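Local coordinates for protein acetyltransferase (Escherichia coli, PDB 7BYY) that is a GNAT-family toxin that acetylates aminoacyl-tRNAs, probably transferring the acetyl group from acetyl-CoA to glycyl-tRNA(Gly), at residues A[172-175]-A[176-180]; A[81-84]-A[85-89]; A[39-42]-A[43-47]. The protein carries 1 engineered substitution. All blocks are in the same frame, centred on the assembly; numbering follows the deposited sequence.

Contact 1 (A[172-175]-A[176-180]); sequences LAIQ and HILAA
Ile177 reaches back from the first turn of helix 174-187 to the end of the strand that feeds it. Its CB lies 4.1 Å from Ile174 CD1, close to the Ile174 carbonyl oxygen; the two isoleucine side chains cross at about a right angle. With CG1 opposite the carbonyl carbon (chi1 -59°), that atom faces the strand end, 3.4 Å from Ala173 O and against Leu172 CD2. An extended chi2 carries CD1 on to the Ala173 and Leu172 carbonyl oxygens, each 4.1 Å away. The other Leu172 branch, CD1, reaches His176 CB at 3.9 Å and comes to the edge of the imidazole, near its plane.

Ala173 holds the N-cap position, and its O takes weak bonds from the N atoms of His176 and Ile177. The first firm helical bond is Leu178 N to Ile174 O, 3.0 Å, and Ala179 N to Gln175 O follows. Phe123 of helix 114-132 packs against both Leu172 and Ile177. The chemistry is therefore divided: backbone bonds start the helix directly after the strand, while buried aliphatic carbons bind that junction to the neighbouring helix and leave His176 and Gln175 at the surface.

Contact 2 (A[81-84]-A[85-89]); sequences QRVS and GVLQG
Val83 and Leu87 slant across one another, and a single branch of the valine does the touching. That branch is Val83 CG1, which comes up to the root of the leucine: Leu87 CB is 3.4 Å away, with CG and CD1 a little farther along, so the methyl lies against the first part of the side chain and one of its two branches, while CD2 points off on the far side. Val83 CG1 gets there by standing roughly anti to its own backbone N (chi1 153°), beside the carbonyl carbon and thus on the side toward which the chain is about to fold.

Val86 meets the same valine differently. Its CB is 4.2 Å from Val83 CG1, but it comes closer to the backbone, with Val83 O 3.3 Å from Val86 CB and Val86 CG2 also near that oxygen.

What brings these side chains together is a type II beta turn over Val83, Ser84, Gly85 and Val86, set in the loop that joins the antiparallel strands 67-79 and 94-105. Val86 N donates to Val83 O across 2.7 Å, and the N-H bends appreciably from the straight line (139°) although the donor approaches the carbonyl almost head-on. Gly85 takes the third position with a positive phi of 103°, a conformation readily adopted by glycine and usual at this place in a type II turn.

Beyond the turn, Val86 and Leu87 both rest on Phe171 of strand 168-173; Leu158 adds to the cover of Val86, and Lys136 to that of Leu87. Val83 is buried, whereas Ser84 and Gly85 at the bend face solvent.

Contact 3 (A[39-42]-A[43-47]); sequences KFVR and ASLKK
Phe40 lays one face of its ring against the backbone of the next turn, with Leu45 CA and Ser44 C above it. These ring-on-backbone contacts depend on CG standing anti to the backbone N (chi1 173°), which sends the ring forward along the helix. On the CD2-CE2 side, Ser44 OG approaches Phe40 CE2 to 3.6 Å. Aliphatic contacts gather on Leu45, whose two branches divide the work: Leu45 CD1 meets Phe40 CE1 at 3.9 Å, the two side chains crossing at about a right angle, while CD2 lies 3.9 Å from Val41 CG1, where the leucine and valine run alongside each other in the same direction.

Two backbone hydrogen bonds make up the polar group: Ala43 N to Lys39 O at 3.2 Å and Ser44 N to Phe40 O at 2.8 Å. Leu45 N comes near Phe40 O at too poor an angle to bond; helix 35-50 widens to a pi-type turn at 40-42 and is kinked at Lys46 and Lys47.

Val41 packs on Leu67 and Ile70 of strand 67-79 and Phe40 on its Thr72, while Tyr18 and Gln27 of loops cover Leu45. Carbon contacts thus bridge the irregular turn, leaving Lys39, Arg42 and Ala43 exposed.

In the fold
From the N terminus, contact 3 comes first, in helix 35-50, which packs on strand 67-79. That strand runs into the loop of contact 2, which reverses the chain toward strand 94-105. Contact 1 comes last, where strand 168-173 gives way to the C-terminal helix. The three lie in series around the central mixed sheet of the GNAT fold, neither nesting nor crossing; each is local, and none closes a long loop. Contacts 1 and 2 are neighbours, their nearest atoms about 5 Å apart: Phe171, on which Val86 and Leu87 rest, precedes Leu172, and Lys136 neighbours both. Contact 3 is on the opposite side of the chain's centre, its centre about 30 Å from that of contact 1.

Contact 1 (A[172-175]-A[176-180])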
loop_
_atom_site.group_PDB
_atom_site.type_symbol
_atom_site.label_atom_id
_atom_site.label_comp_id
_atom_site.label_asym_id
_atom_site.label_seq_id
_atom_site.Cartn_x
_atom_site.Cartn_y
_atom_site.Cartn_z
ATOM N N LEU A 172 -10.262 7.649 8.452
ATOM C CA LEU A 172 -10.367 8.892 7.689
ATOM C C LEU A 172 -10.273 8.541 6.210
ATOM O O LEU A 172 -9.226 8.079 5.749
ATOM C CB LEU A 172 -9.274 9.883 8.087
ATOM C CG LEU A 172 -9.288 11.234 7.371
ATOM C CD1 LEU A 172 -10.614 11.949 7.596
ATOM C CD2 LEU A 172 -8.125 12.091 7.839
ATOM N N ALA A 173 -11.358 8.766 5.471
ATOM C CA ALA A 173 -11.405 8.392 4.066
ATOM C C ALA A 173 -10.404 9.209 3.251
ATOM O O ALA A 173 -10.000 10.312 3.632
ATOM C CB ALA A 173 -12.817 8.577 3.511
ATOM N N ILE A 174 -10.007 8.648 2.106
ATOM C CA ILE A 174 -8.985 9.287 1.282
ATOM C C ILE A 174 -9.511 10.571 0.651
ATOM O O ILE A 174 -8.742 11.507 0.403
ATOM C CB ILE A 174 -8.464 8.302 0.216
ATOM C CG1 ILE A 174 -7.336 8.937 -0.602
ATOM C CG2 ILE A 174 -9.595 7.835 -0.695
ATOM C CD1 ILE A 174 -6.197 9.470 0.240
ATOM N N GLN A 175 -10.819 10.645 0.388
ATOM C CA GLN A 175 -11.384 11.848 -0.215
ATOM C C GLN A 175 -11.157 13.070 0.669
ATOM O O GLN A 175 -10.855 14.161 0.172
ATOM C CB GLN A 175 -12.877 11.649 -0.484
ATOM C CG GLN A 175 -13.196 10.537 -1.481
ATOM C CD GLN A 175 -13.225 9.156 -0.839
ATOM O OE1 GLN A 175 -13.236 9.028 0.386
ATOM N NE2 GLN A 175 -13.238 8.117 -1.669
ATOM N N HIS A 176 -11.275 12.900 1.988
ATOM C CA HIS A 176 -11.069 14.020 2.899
ATOM C C HIS A 176 -9.593 14.367 3.054
ATOM O O HIS A 176 -9.258 15.526 3.321
ATOM C CB HIS A 176 -11.694 13.705 4.261
ATOM C CG HIS A 176 -13.132 13.291 4.183
ATOM N ND1 HIS A 176 -13.631 12.199 4.861
ATOM C CD2 HIS A 176 -14.178 13.820 3.503
ATOM C CE1 HIS A 176 -14.921 12.074 4.602
ATOM N NE2 HIS A 176 -15.277 13.045 3.781
ATOM N N ILE A 177 -8.699 13.390 2.893
ATOM C CA ILE A 177 -7.272 13.683 2.980
ATOM C C ILE A 177 -6.821 14.499 1.776
ATOM O O ILE A 177 -6.061 15.466 1.913
ATOM C CB ILE A 177 -6.464 12.380 3.117
ATOM C CG1 ILE A 177 -6.895 11.619 4.370
ATOM C CG2 ILE A 177 -4.976 12.677 3.162
ATOM C CD1 ILE A 177 -6.069 10.389 4.642
ATOM N N LEU A 178 -7.284 14.127 0.579
ATOM C CA LEU A 178 -6.937 14.885 -0.619
ATOM C C LEU A 178 -7.491 16.303 -0.555
ATOM O O LEU A 178 -6.782 17.268 -0.864
ATOM C CB LEU A 178 -7.452 14.164 -1.864
ATOM C CG LEU A 178 -6.903 12.761 -2.125
ATOM C CD1 LEU A 178 -7.482 12.184 -3.407
ATOM C CD2 LEU A 178 -5.380 12.778 -2.175
ATOM N N ALA A 179 -8.757 16.450 -0.148
ATOM C CA ALA A 179 -9.355 17.780 -0.055
ATOM C C ALA A 179 -8.632 18.649 0.965
ATOM O O ALA A 179 -8.512 19.865 0.772
ATOM C CB ALA A 179 -10.838 17.670 0.299
ATOM N N ALA A 180 -8.148 18.051 2.053
ATOM C CA ALA A 180 -7.353 18.803 3.014
ATOM C C ALA A 180 -6.006 19.201 2.429
ATOM O O ALA A 180 -5.483 20.273 2.753
ATOM C CB ALA A 180 -7.157 17.985 4.291
#

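Contact 2 (A[81-84]-A[85-89])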
loop_
_atom_site.group_PDB
_atom_site.type_symbol
_atom_site.label_atom_id
_atom_site.label_comp_id
_atom_site.label_asym_id
_atom_site.label_seq_id
_atom_site.Cartn_x
_atom_site.Cartn_y
_atom_site.Cartn_z
ATOM N N GLN A 81 -17.151 -4.580 7.023
ATOM C CA GLN A 81 -18.050 -4.453 8.165
ATOM C C GLN A 81 -17.530 -3.436 9.177
ATOM O O GLN A 81 -18.310 -2.660 9.741
ATOM C CB GLN A 81 -18.255 -5.815 8.833
ATOM C CG GLN A 81 -18.439 -6.996 7.872
ATOM C CD GLN A 81 -19.454 -6.738 6.768
ATOM O OE1 GLN A 81 -19.237 -7.118 5.616
ATOM N NE2 GLN A 81 -20.579 -6.120 7.120
ATOM N N ARG A 82 -16.216 -3.421 9.418
ATOM C CA ARG A 82 -15.639 -2.531 10.422
ATOM C C ARG A 82 -15.697 -1.065 10.018
ATOM O O ARG A 82 -15.357 -0.200 10.834
ATOM C CB ARG A 82 -14.193 -2.937 10.702
ATOM C CG ARG A 82 -14.015 -4.432 10.917
ATOM C CD ARG A 82 -12.622 -4.896 10.533
ATOM N NE ARG A 82 -11.624 -4.514 11.529
ATOM C CZ ARG A 82 -10.357 -4.914 11.505
ATOM N NH1 ARG A 82 -9.929 -5.708 10.533
ATOM N NH2 ARG A 82 -9.515 -4.514 12.450
ATOM N N VAL A 83 -16.117 -0.766 8.793
ATOM C CA VAL A 83 -16.146 0.602 8.293
ATOM C C VAL A 83 -17.536 1.037 7.844
ATOM O O VAL A 83 -17.798 2.251 7.774
ATOM C CB VAL A 83 -15.104 0.790 7.162
ATOM C CG1 VAL A 83 -15.477 1.882 6.196
ATOM C CG2 VAL A 83 -13.726 1.060 7.770
ATOM N N SER A 84 -18.457 0.094 7.615
ATOM C CA SER A 84 -19.842 0.411 7.267
ATOM C C SER A 84 -20.406 1.491 8.179
ATOM O O SER A 84 -20.355 1.379 9.408
ATOM C CB SER A 84 -20.706 -0.851 7.361
ATOM O OG SER A 84 -21.228 -1.031 8.669
ATOM N N GLY A 85 -20.960 2.533 7.566
ATOM C CA GLY A 85 -21.302 3.752 8.258
ATOM C C GLY A 85 -20.330 4.889 8.022
ATOM O O GLY A 85 -20.642 6.033 8.374
ATOM N N VAL A 86 -19.163 4.609 7.429
ATOM C CA VAL A 86 -18.169 5.623 7.099
ATOM C C VAL A 86 -17.863 5.643 5.605
ATOM O O VAL A 86 -17.838 6.708 4.979
ATOM C CB VAL A 86 -16.871 5.431 7.917
ATOM C CG1 VAL A 86 -15.885 6.546 7.606
ATOM C CG2 VAL A 86 -17.181 5.392 9.405
ATOM N N LEU A 87 -17.607 4.477 5.015
ATOM C CA LEU A 87 -17.363 4.385 3.576
ATOM C C LEU A 87 -18.708 4.188 2.891
ATOM O O LEU A 87 -19.289 3.101 2.947
ATOM C CB LEU A 87 -16.401 3.251 3.245
ATOM C CG LEU A 87 -14.939 3.664 3.059
ATOM C CD1 LEU A 87 -14.092 2.473 2.649
ATOM C CD2 LEU A 87 -14.805 4.796 2.043
ATOM N N GLN A 88 -19.211 5.232 2.243
ATOM C CA GLN A 88 -20.542 5.163 1.668
ATOM C C GLN A 88 -20.476 4.613 0.252
ATOM O O GLN A 88 -19.446 4.682 -0.431
ATOM C CB GLN A 88 -21.188 6.543 1.649
ATOM C CG GLN A 88 -21.185 7.312 2.982
ATOM C CD GLN A 88 -21.598 6.512 4.218
ATOM O OE1 GLN A 88 -20.943 5.549 4.635
ATOM N NE2 GLN A 88 -22.699 6.932 4.820
ATOM N N GLY A 89 -21.605 4.080 -0.193
ATOM C CA GLY A 89 -21.665 3.499 -1.515
ATOM C C GLY A 89 -21.216 2.059 -1.508
ATOM O O GLY A 89 -20.834 1.488 -0.483
#

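Contact 3 (A[39-42]-A[43-47])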
loop_
_atom_site.group_PDB
_atom_site.type_symbol
_atom_site.label_atom_id
_atom_site.label_comp_id
_atom_site.label_asym_id
_atom_site.label_seq_id
_atom_site.Cartn_x
_atom_site.Cartn_y
_atom_site.Cartn_z
ATOM N N LYS A 39 9.743 3.372 23.953
ATOM C CA LYS A 39 10.625 2.220 23.831
ATOM C C LYS A 39 10.782 1.757 22.387
ATOM O O LYS A 39 11.804 1.145 22.056
ATOM C CB LYS A 39 10.110 1.072 24.701
ATOM C CG LYS A 39 11.192 0.087 25.124
ATOM C CD LYS A 39 12.383 0.806 25.753
ATOM C CE LYS A 39 13.492 -0.169 26.129
ATOM N NZ LYS A 39 13.190 -0.918 27.383
ATOM N N PHE A 40 9.804 2.037 21.522
ATOM C CA PHE A 40 9.923 1.635 20.125
ATOM C C PHE A 40 11.004 2.435 19.414
ATOM O O PHE A 40 11.865 1.870 18.730
ATOM C CB PHE A 40 8.586 1.802 19.405
ATOM C CG PHE A 40 8.667 1.555 17.925
ATOM C CD1 PHE A 40 8.844 2.605 17.040
ATOM C CD2 PHE A 40 8.577 0.269 17.421
ATOM C CE1 PHE A 40 8.925 2.377 15.676
ATOM C CE2 PHE A 40 8.655 0.034 16.058
ATOM C CZ PHE A 40 8.828 1.090 15.185
ATOM N N VAL A 41 10.964 3.761 19.554
ATOM C CA VAL A 41 11.928 4.613 18.868
ATOM C C VAL A 41 13.332 4.379 19.409
ATOM O O VAL A 41 14.306 4.334 18.645
ATOM C CB VAL A 41 11.511 6.091 18.993
ATOM C CG1 VAL A 41 12.466 6.987 18.218
ATOM C CG2 VAL A 41 10.078 6.283 18.519
ATOM N N ARG A 42 13.462 4.215 20.729
ATOM C CA ARG A 42 14.790 4.065 21.316
ATOM C C ARG A 42 15.470 2.788 20.841
ATOM O O ARG A 42 16.640 2.814 20.446
ATOM C CB ARG A 42 14.699 4.070 22.840
ATOM C CG ARG A 42 14.223 5.371 23.436
ATOM C CD ARG A 42 14.243 5.285 24.953
ATOM N NE ARG A 42 13.090 5.939 25.561
ATOM C CZ ARG A 42 13.147 6.651 26.682
ATOM N NH1 ARG A 42 14.304 6.801 27.309
ATOM N NH2 ARG A 42 12.051 7.222 27.165
ATOM N N ALA A 43 14.749 1.667 20.849
ATOM C CA ALA A 43 15.356 0.355 20.671
ATOM C C ALA A 43 14.987 -0.350 19.373
ATOM O O ALA A 43 15.797 -1.129 18.867
ATOM C CB ALA A 43 14.983 -0.560 21.844
ATOM N N SER A 44 13.796 -0.115 18.821
ATOM C CA SER A 44 13.290 -0.937 17.729
ATOM C C SER A 44 13.062 -0.192 16.423
ATOM O O SER A 44 12.670 -0.825 15.435
ATOM C CB SER A 44 11.978 -1.613 18.150
ATOM O OG SER A 44 11.315 -2.175 17.030
ATOM N N LEU A 45 13.291 1.121 16.378
ATOM C CA LEU A 45 12.957 1.880 15.176
ATOM C C LEU A 45 13.852 1.494 14.003
ATOM O O LEU A 45 13.372 1.345 12.872
ATOM C CB LEU A 45 13.060 3.379 15.457
ATOM C CG LEU A 45 13.022 4.287 14.226
ATOM C CD1 LEU A 45 11.662 4.226 13.535
ATOM C CD2 LEU A 45 13.385 5.714 14.594
ATOM N N LYS A 46 15.152 1.322 14.255
ATOM C CA LYS A 46 16.094 1.049 13.175
ATOM C C LYS A 46 15.804 -0.287 12.501
ATOM O O LYS A 46 15.832 -0.390 11.268
ATOM C CB LYS A 46 17.525 1.074 13.713
ATOM C CG LYS A 46 18.044 2.455 14.078
ATOM C CD LYS A 46 19.542 2.418 14.307
ATOM C CE LYS A 46 20.183 3.771 14.052
ATOM N NZ LYS A 46 21.665 3.663 13.876
ATOM N N LYS A 47 15.520 -1.322 13.290
ATOM C CA LYS A 47 15.357 -2.654 12.724
ATOM C C LYS A 47 13.997 -2.851 12.077
ATOM O O LYS A 47 13.857 -3.701 11.191
ATOM C CB LYS A 47 15.575 -3.702 13.805
ATOM C CG LYS A 47 16.617 -3.282 14.809
ATOM C CD LYS A 47 16.459 -4.063 16.097
ATOM C CE LYS A 47 17.686 -4.938 16.318
ATOM N NZ LYS A 47 17.783 -5.524 17.668
#